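Putative TIM-barrel metal-dependent hydrolase (Mycobacterium avium subsp. paratuberculosis S397, PDB 4DZI) probably acts as a metal-dependent hydrolase of the amidohydrolase family, holding two metal ions, cadmium in this crystal, in a TIM-barrel active site. Local coordinates at residues G354-P358 / H359-L363; A289-I292 / E293-S296; V9-V12 / D13-Y16; D380-I384 / M385-A389; G155-R158 / P159-I163. All blocks are in the same frame, centred on the assembly; numbering follows the deposited sequence.

Overall arrangement
Contacts 1, 2 and 3 illustrate how an amidohydrolase barrel builds a metal centre from separate chain turns: all three are buried, lie close together and share cadmium ions, with Asp356 and Glu293 touching both. In contacts 2 and 3 the ligands stand at or just beyond the ends of barrel strands, whereas contact 1 supplies its ligands from a loop. Contacts 4 and 5 are partly buried and farther from the chain centre. Contact 4, within helix 378-393, touches contact 3 through strand 9-15; contact 5 leads into strand 163-165 and touches none of the others. In these two, a helical salt bridge (contact 4), a histidine-carboxylate bond (contact 5) and bridging waters replace metal coordination.

Contact 1: G354-P358 / H359-L363; sequences GSDWP and HGEGL. With CD (cadmium ion), chain P; CD (cadmium ion), chain Q.
Asp356, His359 and Glu361 meet at a metal, showing how a chain that doubles back within a few residues can gather several ligands. Both carboxylate oxygens of Asp356 hold the cadmium ion of chain P, OD1 at the longer 2.7 Å, and OD1 also lies 2.3 Å from the cadmium ion of chain Q, bridging the pair. His359 ND1 binds the chain P ion at 2.3 Å, joined by Glu361 OE2 and a water. Glu361 CG sits between its own backbone N and carbonyl carbon (chi1 65°), and the bend that follows brings it obliquely across Asp356, with Glu361 CG 3.3 Å from Asp356 OD2 and the carboxylate planes 56° apart.

Around this first shell, Thr123 bonds His359 NE2 and helps fix the imidazole's rotation. His359 N donates to Asp356 O at 2.9 Å, a type I turn runs from His359 to Gly362, and Leu363 N closes the loop on Ser355 O, also 2.9 Å. Ser355 OG forms an ST turn with Trp357 N and bonds Asp11. With bridging Glu293, and with Asp13, His15 and His230 on the second ion, these ligands make up a binuclear centre of the kind found in many amidohydrolases.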
loop_
_atom_site.group_PDB
_atom_site.type_symbol
_atom_site.label_atom_id
_atom_site.label_comp_id
_atom_site.label_asym_id
_atom_site.label_seq_id
_atom_site.Cartn_x
_atom_site.Cartn_y
_atom_site.Cartn_z
ATOM N N GLY C 354 7.504 19.500 13.016
ATOM C CA GLY C 354 8.134 19.962 11.767
ATOM C C GLY C 354 7.058 20.774 11.029
ATOM O O GLY C 354 5.905 20.361 10.957
ATOM N N SER C 355 7.425 21.930 10.495
ATOM C CA SER C 355 6.451 22.815 9.862
ATOM C C SER C 355 6.398 22.692 8.334
ATOM O O SER C 355 5.374 23.048 7.729
ATOM C CB SER C 355 6.816 24.279 10.163
ATOM O OG SER C 355 8.055 24.578 9.541
ATOM N N ASP C 356 7.485 22.214 7.722
ATOM C CA ASP C 356 7.630 22.142 6.264
ATOM C C ASP C 356 7.687 23.514 5.648
ATOM O O ASP C 356 7.391 23.688 4.474
ATOM C CB ASP C 356 6.475 21.349 5.623
ATOM C CG ASP C 356 6.788 20.885 4.197
ATOM O OD1 ASP C 356 7.946 20.612 3.842
ATOM O OD2 ASP C 356 5.809 20.743 3.439
ATOM N N TRP C 357 8.054 24.508 6.445
ATOM C CA TRP C 357 8.195 25.854 5.875
ATOM C C TRP C 357 9.377 25.957 4.934
ATOM O O TRP C 357 10.446 25.422 5.202
ATOM C CB TRP C 357 8.347 26.818 7.069
ATOM C CG TRP C 357 8.084 28.249 6.679
ATOM C CD1 TRP C 357 6.864 28.917 6.690
ATOM C CD2 TRP C 357 9.054 29.243 6.210
ATOM N NE1 TRP C 357 7.014 30.227 6.260
ATOM C CE2 TRP C 357 8.290 30.469 5.939
ATOM C CE3 TRP C 357 10.423 29.236 5.963
ATOM C CZ2 TRP C 357 8.905 31.636 5.472
ATOM C CZ3 TRP C 357 11.022 30.419 5.506
ATOM C CH2 TRP C 357 10.266 31.582 5.245
ATOM N N PRO C 358 9.243 26.664 3.787
ATOM C CA PRO C 358 8.178 27.532 3.324
ATOM C C PRO C 358 7.265 26.878 2.294
ATOM O O PRO C 358 6.648 27.580 1.518
ATOM C CB PRO C 358 8.966 28.608 2.591
ATOM C CG PRO C 358 10.032 27.857 1.908
ATOM C CD PRO C 358 10.443 26.812 2.932
ATOM N N HIS C 359 7.173 25.548 2.265
ATOM C CA HIS C 359 6.332 24.950 1.212
ATOM C C HIS C 359 4.869 25.306 1.278
ATOM O O HIS C 359 4.337 25.606 2.322
ATOM C CB HIS C 359 6.487 23.413 1.274
ATOM C CG HIS C 359 7.788 22.898 0.703
ATOM N ND1 HIS C 359 8.093 21.551 0.648
ATOM C CD2 HIS C 359 8.845 23.557 0.111
ATOM C CE1 HIS C 359 9.278 21.396 0.058
ATOM N NE2 HIS C 359 9.732 22.622 -0.293
ATOM N N GLY C 360 4.177 25.265 0.134
ATOM C CA GLY C 360 2.775 25.674 0.161
ATOM C C GLY C 360 1.897 24.787 1.035
ATOM O O GLY C 360 0.920 25.257 1.656
ATOM N N GLU C 361 2.255 23.499 1.088
ATOM C CA GLU C 361 1.543 22.501 1.918
ATOM C C GLU C 361 1.969 22.529 3.392
ATOM O O GLU C 361 1.408 21.800 4.234
ATOM C CB GLU C 361 1.750 21.079 1.341
ATOM C CG GLU C 361 3.201 20.539 1.384
ATOM C CD GLU C 361 4.079 20.932 0.192
ATOM O OE1 GLU C 361 3.633 21.809 -0.612
ATOM O OE2 GLU C 361 5.213 20.355 0.020
ATOM N N GLY C 362 2.930 23.386 3.714
ATOM C CA GLY C 362 3.414 23.507 5.090
ATOM C C GLY C 362 2.637 24.533 5.888
ATOM O O GLY C 362 1.640 25.113 5.422
ATOM N N LEU C 363 3.060 24.755 7.128
ATOM C CA LEU C 363 2.470 25.819 7.935
ATOM C C LEU C 363 3.028 27.195 7.564
ATOM O O LEU C 363 4.231 27.370 7.407
ATOM C CB LEU C 363 2.757 25.578 9.402
ATOM C CG LEU C 363 2.266 24.264 9.980
ATOM C CD1 LEU C 363 2.754 24.184 11.434
ATOM C CD2 LEU C 363 0.756 24.172 9.861
HETATM CD CD CD P . 6.811 19.841 1.520
HETATM CD CD CD Q . 9.369 18.817 4.165
HETATM O O HOH W 1 3.709 19.374 4.876
HETATM O O HOH W 2 7.858 18.403 -0.215
#

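Contact 2: A289-I292 / E293-S296; sequences AVSI and ENGS. With CD (cadmium ion), chain Q; CD (cadmium ion), chain P.
Ser291 and Asn294 face each other round the corner where strand 289-292 gives way to a loop, and the direct hydrogen bond between them is of side chains. Asn294 ND2 donates to Ser291 OG at 3.0 Å with an N-H...O angle of 166°, the hydroxyl lying practically in the amide plane. The other main partner of ND2 is Phe229 O, so the amide nitrogen is gripped from two parts of the fold and its orientation is set.

Water adds a second tier. One molecule sits 2.6 Å from Ser291 OG and accepts from Asn294 N at 3.1 Å; it also lies within bonding distance of Gly295 O, tying the serine hydroxyl to the backbone of the turn.

Metal coordination is the third kind. Glu293 takes a left-handed backbone conformation as the strand ends, and its CG is anti to the backbone N (chi1 -151°) with an extended chain beyond, which carries the carboxylate away from strand 289-292. OE2 bridges, 2.2 Å from the cadmium ion of chain Q and 2.5 Å from that of chain P, while OE1 holds the latter at 2.4 Å.

The strand itself runs between parallel strands 227-230 and 329-331 in the barrel wall; Ile268 of helix 266-277 packs on both Ser291 and Asn294, and Ile292 rests on His230.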
loop_
_atom_site.group_PDB
_atom_site.type_symbol
_atom_site.label_atom_id
_atom_site.label_comp_id
_atom_site.label_asym_id
_atom_site.label_seq_id
_atom_site.Cartn_x
_atom_site.Cartn_y
_atom_site.Cartn_z
ATOM N N ALA C 289 16.548 6.632 13.373
ATOM C CA ALA C 289 15.928 7.033 12.123
ATOM C C ALA C 289 14.805 8.017 12.372
ATOM O O ALA C 289 14.152 8.027 13.440
ATOM C CB ALA C 289 15.381 5.813 11.384
ATOM N N VAL C 290 14.530 8.847 11.376
ATOM C CA VAL C 290 13.449 9.828 11.538
ATOM C C VAL C 290 12.677 9.911 10.226
ATOM O O VAL C 290 13.263 9.981 9.158
ATOM C CB VAL C 290 13.933 11.256 11.976
ATOM C CG1 VAL C 290 14.985 11.818 11.006
ATOM C CG2 VAL C 290 12.740 12.224 12.115
ATOM N N SER C 291 11.342 9.926 10.337
ATOM C CA SER C 291 10.444 10.087 9.182
ATOM C C SER C 291 9.975 11.528 9.110
ATOM O O SER C 291 9.428 12.043 10.092
ATOM C CB SER C 291 9.239 9.141 9.362
ATOM O OG SER C 291 8.215 9.457 8.426
ATOM N N ILE C 292 10.232 12.191 7.983
ATOM C CA ILE C 292 9.848 13.603 7.826
ATOM C C ILE C 292 8.915 13.798 6.618
ATOM O O ILE C 292 9.226 13.358 5.507
ATOM C CB ILE C 292 11.121 14.477 7.650
ATOM C CG1 ILE C 292 12.177 14.128 8.722
ATOM C CG2 ILE C 292 10.756 15.968 7.658
ATOM C CD1 ILE C 292 13.498 14.873 8.572
ATOM N N GLU C 293 7.798 14.478 6.857
ATOM C CA GLU C 293 6.793 14.792 5.817
ATOM C C GLU C 293 6.174 13.563 5.189
ATOM O O GLU C 293 5.713 13.609 4.050
ATOM C CB GLU C 293 7.322 15.769 4.724
ATOM C CG GLU C 293 6.163 16.609 4.138
ATOM C CD GLU C 293 6.525 17.588 3.044
ATOM O OE1 GLU C 293 5.631 17.904 2.239
ATOM O OE2 GLU C 293 7.692 18.029 2.973
ATOM N N ASN C 294 6.120 12.482 5.955
ATOM C CA ASN C 294 5.443 11.287 5.439
ATOM C C ASN C 294 4.133 10.982 6.175
ATOM O O ASN C 294 3.487 9.949 5.879
ATOM C CB ASN C 294 6.399 10.114 5.597
ATOM C CG ASN C 294 7.718 10.354 4.875
ATOM O OD1 ASN C 294 7.724 10.736 3.714
ATOM N ND2 ASN C 294 8.833 10.161 5.588
ATOM N N GLY C 295 3.742 11.841 7.136
ATOM C CA GLY C 295 2.580 11.598 8.034
ATOM C C GLY C 295 2.965 10.587 9.114
ATOM O O GLY C 295 4.075 10.092 9.132
ATOM N N SER C 296 2.004 10.223 9.963
ATOM C CA SER C 296 2.236 9.209 10.973
ATOM C C SER C 296 1.167 8.144 10.850
ATOM O O SER C 296 1.203 7.178 11.580
ATOM C CB SER C 296 2.198 9.805 12.402
ATOM O OG SER C 296 0.916 10.339 12.739
HETATM CD CD CD Q . 9.369 18.817 4.165
HETATM CD CD CD P . 6.811 19.841 1.520
HETATM O O HOH W 3 6.583 11.491 8.810
HETATM O O HOH W 2 7.858 18.403 -0.215
#

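Contact 3: V9-V12 / D13-Y16; sequences VIDV and DNHY. With CD (cadmium ion), chain Q.
Asp11 folds back onto Asp13 and Asn14 in a local contact at the kink of strand 9-15, whose run is interrupted at Val12. The bond that crosses the kink is from Asp13 N to Asp11 OD1, 3.1 Å long with an N-H...O angle of 162°. It arrives on the anti side of that oxygen and 29° out of the carboxylate plane, and falls just where the strand changes direction. With its first torsion trans, Asp11 swings its carboxylate over the bend. There the side chains of Asp11 and Asn14 cross at about a right angle, carboxylate and amide planes 72° apart, Asn14 ND2 standing 2.9 Å from Asp11 OD2. That nitrogen donates to Asp13 O at 2.9 Å from above the carbonyl plane, while Asn14 OD1 accepts from Arg106; the amide is thus held at both ends. Asp11 OD2 has its strongest partner in the hydroxyl of Ser355, which makes Asp11 a second-shell link between the strand and the metal-binding loop.

Beyond the kink the ligands begin. Asp13 grips the cadmium ion of chain Q unevenly, OD1 at 2.2 Å and OD2 at 2.6 Å, and His15 NE2 joins at 2.2 Å. Spaced two apart on an extended chain, both residues turn to the same ion, in the place where many amidohydrolases carry an HxH motif on their first strand. The ring of His15 stacks on that of His359. Along one edge, strand 9-15 pairs in parallel with strand 115-121, and Ile10 and Val12 pack on Ala389 of helix 378-393.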
loop_
_atom_site.group_PDB
_atom_site.type_symbol
_atom_site.label_atom_id
_atom_site.label_comp_id
_atom_site.label_asym_id
_atom_site.label_seq_id
_atom_site.Cartn_x
_atom_site.Cartn_y
_atom_site.Cartn_z
ATOM N N VAL C 9 12.000 27.012 19.358
ATOM C CA VAL C 9 11.678 25.650 18.951
ATOM C C VAL C 9 12.752 25.075 18.052
ATOM O O VAL C 9 13.625 25.793 17.547
ATOM C CB VAL C 9 10.300 25.594 18.274
ATOM C CG1 VAL C 9 9.230 26.127 19.228
ATOM C CG2 VAL C 9 10.277 26.391 16.972
ATOM N N ILE C 10 12.708 23.755 17.835
ATOM C CA ILE C 10 13.615 23.088 16.918
ATOM C C ILE C 10 12.685 22.491 15.842
ATOM O O ILE C 10 11.871 21.653 16.162
ATOM C CB ILE C 10 14.369 21.945 17.621
ATOM C CG1 ILE C 10 15.082 22.462 18.884
ATOM C CG2 ILE C 10 15.311 21.230 16.627
ATOM C CD1 ILE C 10 16.238 23.387 18.619
ATOM N N ASP C 11 12.781 22.978 14.615
ATOM C CA ASP C 11 11.861 22.599 13.518
ATOM C C ASP C 11 12.552 21.550 12.663
ATOM O O ASP C 11 13.565 21.853 12.003
ATOM C CB ASP C 11 11.574 23.864 12.694
ATOM C CG ASP C 11 10.398 23.698 11.747
ATOM O OD1 ASP C 11 10.163 22.554 11.317
ATOM O OD2 ASP C 11 9.724 24.713 11.420
ATOM N N VAL C 12 12.049 20.305 12.651
ATOM C CA VAL C 12 12.766 19.252 11.917
ATOM C C VAL C 12 12.410 19.196 10.423
ATOM O O VAL C 12 12.914 18.345 9.690
ATOM C CB VAL C 12 12.589 17.851 12.556
ATOM C CG1 VAL C 12 12.958 17.887 14.069
ATOM C CG2 VAL C 12 11.174 17.306 12.359
ATOM N N ASP C 13 11.568 20.118 9.967
ATOM C CA ASP C 13 11.213 20.097 8.540
ATOM C C ASP C 13 11.164 21.508 8.007
ATOM O O ASP C 13 10.137 22.193 8.094
ATOM C CB ASP C 13 9.843 19.456 8.305
ATOM C CG ASP C 13 9.588 19.165 6.849
ATOM O OD1 ASP C 13 10.436 19.535 5.984
ATOM O OD2 ASP C 13 8.504 18.597 6.580
ATOM N N ASN C 14 12.297 21.911 7.421
ATOM C CA ASN C 14 12.337 23.175 6.694
ATOM C C ASN C 14 12.998 22.934 5.351
ATOM O O ASN C 14 13.704 21.959 5.158
ATOM C CB ASN C 14 13.148 24.224 7.488
ATOM C CG ASN C 14 12.287 25.214 8.259
ATOM O OD1 ASN C 14 12.625 26.411 8.323
ATOM N ND2 ASN C 14 11.241 24.733 8.927
ATOM N N HIS C 15 12.714 23.816 4.387
ATOM C CA HIS C 15 13.330 23.714 3.055
ATOM C C HIS C 15 14.039 24.963 2.566
ATOM O O HIS C 15 13.713 26.067 2.980
ATOM C CB HIS C 15 12.257 23.299 2.021
ATOM C CG HIS C 15 11.727 21.918 2.262
ATOM N ND1 HIS C 15 12.362 20.830 1.805
ATOM C CD2 HIS C 15 10.643 21.462 3.012
ATOM C CE1 HIS C 15 11.715 19.720 2.213
ATOM N NE2 HIS C 15 10.666 20.092 2.946
ATOM N N TYR C 16 15.024 24.750 1.698
ATOM C CA TYR C 16 15.521 25.777 0.788
ATOM C C TYR C 16 14.973 25.439 -0.605
ATOM O O TYR C 16 14.437 24.333 -0.839
ATOM C CB TYR C 16 17.056 25.791 0.769
ATOM C CG TYR C 16 17.634 24.418 0.697
ATOM C CD1 TYR C 16 17.639 23.689 -0.506
ATOM C CD2 TYR C 16 18.161 23.800 1.837
ATOM C CE1 TYR C 16 18.149 22.394 -0.553
ATOM C CE2 TYR C 16 18.665 22.494 1.798
ATOM C CZ TYR C 16 18.667 21.802 0.596
ATOM O OH TYR C 16 19.148 20.523 0.535
HETATM CD CD CD Q . 9.369 18.817 4.165
#

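Contact 4: D380-I384 / M385-A389; sequences DIRKI and MRDNA
Arg382 and Asp387 form a salt bridge along the outer side of helix 378-393, with NE 2.8 Å from OD2. The bond is bent, and the nitrogen approaches from above the carboxylate plane, 36° out of it. Arg382 leaves the backbone with chi1 at 163° and then bends at the next torsion, which carries NE forward along the helix, toward its C-terminal end and the carboxylate. The other oxygen, Asp387 OD1, accepts from a water at 2.5 Å; this water in turn accepts from Arg382 NH2 and, at 2.9 Å, from Arg386 NE. Three charged side chains therefore share one water, and the carboxylate and water probably soften the nearness of the two guanidinium groups, whose planes are perpendicular. Arg386 has its main ionic partner in Glu116, and Arg382 makes a cation-pi contact with Tyr7.

The helix widens here into a pi-type turn, and its main-chain bonding shifts by one residue. Met385 N still donates to Ile381 O at 2.8 Å in the alpha-helical way, but Arg382 O accepts from Asp387 N at 3.0 Å, with Arg386 N divided weakly between Arg382 O and Lys383 O. Lys383 O likewise accepts from Asn388 N, 2.8 Å away, in the carbonyl plane and on a lone pair. A second water, also close to Lys383 O, accepts from Ala389 N at 2.8 Å. Met385 O receives Ile10 N from strand 9-15. The amide of Asn388 leans over the Lys383 carbonyl, while its ND2 bonds Ile351 O; on the inner side Ile381 CG2 touches Met385 CG.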
loop_
_atom_site.group_PDB
_atom_site.type_symbol
_atom_site.label_atom_id
_atom_site.label_comp_id
_atom_site.label_asym_id
_atom_site.label_seq_id
_atom_site.Cartn_x
_atom_site.Cartn_y
_atom_site.Cartn_z
ATOM N N ASP C 380 5.065 18.067 28.005
ATOM C CA ASP C 380 5.046 17.276 26.775
ATOM C C ASP C 380 5.124 18.143 25.511
ATOM O O ASP C 380 5.708 17.720 24.507
ATOM C CB ASP C 380 3.784 16.346 26.708
ATOM C CG ASP C 380 3.935 15.080 27.545
ATOM O OD1 ASP C 380 5.055 14.770 28.010
ATOM O OD2 ASP C 380 2.920 14.374 27.721
ATOM N N ILE C 381 4.508 19.320 25.544
ATOM C CA ILE C 381 4.622 20.259 24.416
ATOM C C ILE C 381 6.076 20.655 24.230
ATOM O O ILE C 381 6.564 20.724 23.109
ATOM C CB ILE C 381 3.712 21.481 24.572
ATOM C CG1 ILE C 381 2.257 21.018 24.475
ATOM C CG2 ILE C 381 4.002 22.536 23.502
ATOM C CD1 ILE C 381 1.231 22.049 24.877
ATOM N N ARG C 382 6.785 20.887 25.336
ATOM C CA ARG C 382 8.232 21.195 25.252
ATOM C C ARG C 382 9.023 20.054 24.622
ATOM O O ARG C 382 9.978 20.296 23.874
ATOM C CB ARG C 382 8.767 21.589 26.643
ATOM C CG ARG C 382 10.289 21.552 26.849
ATOM C CD ARG C 382 10.991 22.731 26.194
ATOM N NE ARG C 382 12.419 22.773 26.505
ATOM C CZ ARG C 382 12.987 23.653 27.336
ATOM N NH1 ARG C 382 12.249 24.565 27.972
ATOM N NH2 ARG C 382 14.306 23.623 27.520
ATOM N N LYS C 383 8.599 18.797 24.822
ATOM C CA LYS C 383 9.290 17.689 24.183
ATOM C C LYS C 383 9.024 17.727 22.693
ATOM O O LYS C 383 9.943 17.611 21.883
ATOM C CB LYS C 383 8.817 16.320 24.706
ATOM C CG LYS C 383 9.202 16.058 26.154
ATOM C CD LYS C 383 8.698 14.685 26.563
ATOM C CE LYS C 383 9.330 14.324 27.910
ATOM N NZ LYS C 383 9.088 12.914 28.326
ATOM N N ILE C 384 7.749 17.849 22.332
ATOM C CA ILE C 384 7.358 17.799 20.913
ATOM C C ILE C 384 7.939 18.972 20.119
ATOM O O ILE C 384 8.425 18.811 18.978
ATOM C CB ILE C 384 5.830 17.764 20.801
ATOM C CG1 ILE C 384 5.339 16.401 21.333
ATOM C CG2 ILE C 384 5.387 17.926 19.355
ATOM C CD1 ILE C 384 3.835 16.338 21.481
ATOM N N MET C 385 7.926 20.154 20.726
ATOM C CA MET C 385 8.419 21.349 20.029
ATOM C C MET C 385 9.920 21.585 20.035
ATOM O O MET C 385 10.430 22.390 19.255
ATOM C CB MET C 385 7.729 22.597 20.611
ATOM C CG MET C 385 6.212 22.612 20.469
ATOM S SD MET C 385 5.614 22.512 18.751
ATOM C CE MET C 385 6.202 24.032 18.028
ATOM N N ARG C 386 10.631 20.892 20.909
ATOM C CA ARG C 386 12.048 21.157 21.059
ATOM C C ARG C 386 12.898 19.965 21.492
ATOM O O ARG C 386 13.849 19.591 20.824
ATOM C CB ARG C 386 12.193 22.289 22.075
ATOM C CG ARG C 386 13.625 22.650 22.339
ATOM C CD ARG C 386 13.707 23.782 23.335
ATOM N NE ARG C 386 15.130 23.957 23.568
ATOM C CZ ARG C 386 15.959 24.696 22.824
ATOM N NH1 ARG C 386 15.525 25.438 21.803
ATOM N NH2 ARG C 386 17.257 24.693 23.109
ATOM N N ASP C 387 12.574 19.355 22.635
ATOM C CA ASP C 387 13.562 18.435 23.177
ATOM C C ASP C 387 13.626 17.061 22.523
ATOM O O ASP C 387 14.682 16.408 22.534
ATOM C CB ASP C 387 13.385 18.330 24.671
ATOM C CG ASP C 387 13.800 19.618 25.365
ATOM O OD1 ASP C 387 14.828 20.197 24.968
ATOM O OD2 ASP C 387 13.110 20.050 26.283
ATOM N N ASN C 388 12.521 16.591 21.943
ATOM C CA ASN C 388 12.627 15.309 21.266
ATOM C C ASN C 388 13.594 15.385 20.090
ATOM O O ASN C 388 14.283 14.427 19.794
ATOM C CB ASN C 388 11.273 14.868 20.730
ATOM C CG ASN C 388 10.312 14.487 21.848
ATOM O OD1 ASN C 388 10.718 14.241 22.983
ATOM N ND2 ASN C 388 9.037 14.432 21.527
ATOM N N ALA C 389 13.599 16.507 19.381
ATOM C CA ALA C 389 14.521 16.695 18.245
ATOM C C ALA C 389 15.971 16.679 18.748
ATOM O O ALA C 389 16.839 16.140 18.098
ATOM C CB ALA C 389 14.229 18.000 17.527
HETATM O O HOH W 4 15.964 22.260 25.701
HETATM O O HOH W 5 11.292 18.040 19.273
#

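Contact 5: G155-R158 / P159-I163; sequences GFDR and PDHRI
The imidazole of His161 presents its ND1 edge to the carboxylate of Asp157, and one of its faces lies against a carbonyl, Pro159 O, 3.3 Å above the ring plane and offset toward the rim. ND1 donates to Asp157 OD1 at 2.9 Å, nearly straight at 172°; the oxygen lies in the ring plane and is used on its syn side. The two flat groups are nevertheless turned 42° against each other. The Asp157 side chain, trans about its first bond (177°), reaches across the loop, and its OD2 forms a salt bridge with Lys190. This histidine-carboxylate pair ties the two sides of the turn from outside.

Inside, the backbone closes a type I turn as His161 N donates to Arg158 O at 2.8 Å. Asp160 OD1 accepts from Arg162 N at 3.0 Å in an Asx turn, with Arg103 holding the other oxygen, OD2. One water accepts from Arg158 N at 3.0 Å and lies close to Gly155 O and Ile163 O; another accepts from Ile163 N at 3.1 Å beside Arg158 O.

Gly155, with positive phi, is where the chain leaves helical angles after helix 136-153, and Arg158 NH2 bonds Asp151 O near the end of that helix. From the turn the chain passes into strand 163-165, parallel to strand 115-121, with Ile163 packed on Ile107 of helix 103-113.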
loop_
_atom_site.group_PDB
_atom_site.type_symbol
_atom_site.label_atom_id
_atom_site.label_comp_id
_atom_site.label_asym_id
_atom_site.label_seq_id
_atom_site.Cartn_x
_atom_site.Cartn_y
_atom_site.Cartn_z
ATOM N N GLY C 155 25.753 24.772 4.611
ATOM C CA GLY C 155 26.630 24.215 5.631
ATOM C C GLY C 155 25.921 23.099 6.391
ATOM O O GLY C 155 24.824 23.313 6.917
ATOM N N PHE C 156 26.542 21.931 6.419
ATOM C CA PHE C 156 25.945 20.821 7.144
ATOM C C PHE C 156 25.643 21.198 8.603
ATOM O O PHE C 156 24.562 20.869 9.142
ATOM C CB PHE C 156 26.809 19.565 7.081
ATOM C CG PHE C 156 27.144 19.100 5.691
ATOM C CD1 PHE C 156 26.290 19.337 4.623
ATOM C CD2 PHE C 156 28.307 18.368 5.468
ATOM C CE1 PHE C 156 26.608 18.869 3.348
ATOM C CE2 PHE C 156 28.627 17.890 4.192
ATOM C CZ PHE C 156 27.780 18.150 3.130
ATOM N N ASP C 157 26.584 21.903 9.264
ATOM C CA ASP C 157 26.296 22.414 10.600
ATOM C C ASP C 157 27.346 23.445 11.034
ATOM O O ASP C 157 28.334 23.118 11.712
ATOM C CB ASP C 157 26.175 21.269 11.619
ATOM C CG ASP C 157 25.957 21.772 13.049
ATOM O OD1 ASP C 157 25.362 22.872 13.256
ATOM O OD2 ASP C 157 26.397 21.051 13.972
ATOM N N ARG C 158 27.126 24.682 10.604
ATOM C CA ARG C 158 28.073 25.776 10.885
ATOM C C ARG C 158 28.098 26.064 12.381
ATOM O O ARG C 158 27.171 25.779 13.096
ATOM C CB ARG C 158 27.646 27.025 10.127
ATOM C CG ARG C 158 27.591 26.854 8.617
ATOM C CD ARG C 158 28.900 27.175 7.918
ATOM N NE ARG C 158 28.801 26.899 6.472
ATOM C CZ ARG C 158 28.283 27.717 5.568
ATOM N NH1 ARG C 158 27.782 28.894 5.919
ATOM N NH2 ARG C 158 28.244 27.347 4.294
ATOM N N PRO C 159 29.183 26.675 12.870
ATOM C CA PRO C 159 29.338 26.840 14.318
ATOM C C PRO C 159 28.198 27.538 15.077
ATOM O O PRO C 159 28.070 27.305 16.279
ATOM C CB PRO C 159 30.634 27.651 14.425
ATOM C CG PRO C 159 31.417 27.213 13.225
ATOM C CD PRO C 159 30.386 27.055 12.123
ATOM N N ASP C 160 27.374 28.369 14.411
ATOM C CA ASP C 160 26.233 29.009 15.079
ATOM C C ASP C 160 25.143 28.001 15.476
ATOM O O ASP C 160 24.242 28.315 16.255
ATOM C CB ASP C 160 25.661 30.205 14.290
ATOM C CG ASP C 160 25.004 29.801 12.964
ATOM O OD1 ASP C 160 24.723 28.608 12.766
ATOM O OD2 ASP C 160 24.795 30.696 12.108
ATOM N N HIS C 161 25.278 26.789 14.956
ATOM C CA HIS C 161 24.304 25.707 15.216
ATOM C C HIS C 161 22.855 26.116 15.029
ATOM O O HIS C 161 21.965 25.657 15.773
ATOM C CB HIS C 161 24.549 25.059 16.593
ATOM C CG HIS C 161 25.929 24.442 16.738
ATOM N ND1 HIS C 161 26.464 23.618 15.808
ATOM C CD2 HIS C 161 26.892 24.565 17.751
ATOM C CE1 HIS C 161 27.706 23.247 16.196
ATOM N NE2 HIS C 161 27.962 23.830 17.384
ATOM N N ARG C 162 22.589 26.951 14.023
ATOM C CA ARG C 162 21.225 27.368 13.713
ATOM C C ARG C 162 20.630 26.445 12.637
ATOM O O ARG C 162 19.415 26.282 12.567
ATOM C CB ARG C 162 21.217 28.783 13.135
ATOM C CG ARG C 162 21.696 29.907 14.067
ATOM C CD ARG C 162 20.923 29.937 15.390
ATOM N NE ARG C 162 19.482 30.198 15.258
ATOM C CZ ARG C 162 18.936 31.391 15.035
ATOM N NH1 ARG C 162 19.711 32.468 14.886
ATOM N NH2 ARG C 162 17.621 31.532 14.928
ATOM N N ILE C 163 21.486 25.852 11.810
ATOM C CA ILE C 163 20.963 25.086 10.664
ATOM C C ILE C 163 21.625 23.736 10.556
ATOM O O ILE C 163 22.848 23.621 10.520
ATOM C CB ILE C 163 21.108 25.901 9.364
ATOM C CG1 ILE C 163 20.078 27.034 9.378
ATOM C CG2 ILE C 163 21.026 24.993 8.137
ATOM C CD1 ILE C 163 20.144 27.978 8.200
HETATM O O HOH W 6 24.639 25.114 8.980
HETATM O O HOH W 7 24.505 25.467 12.097
#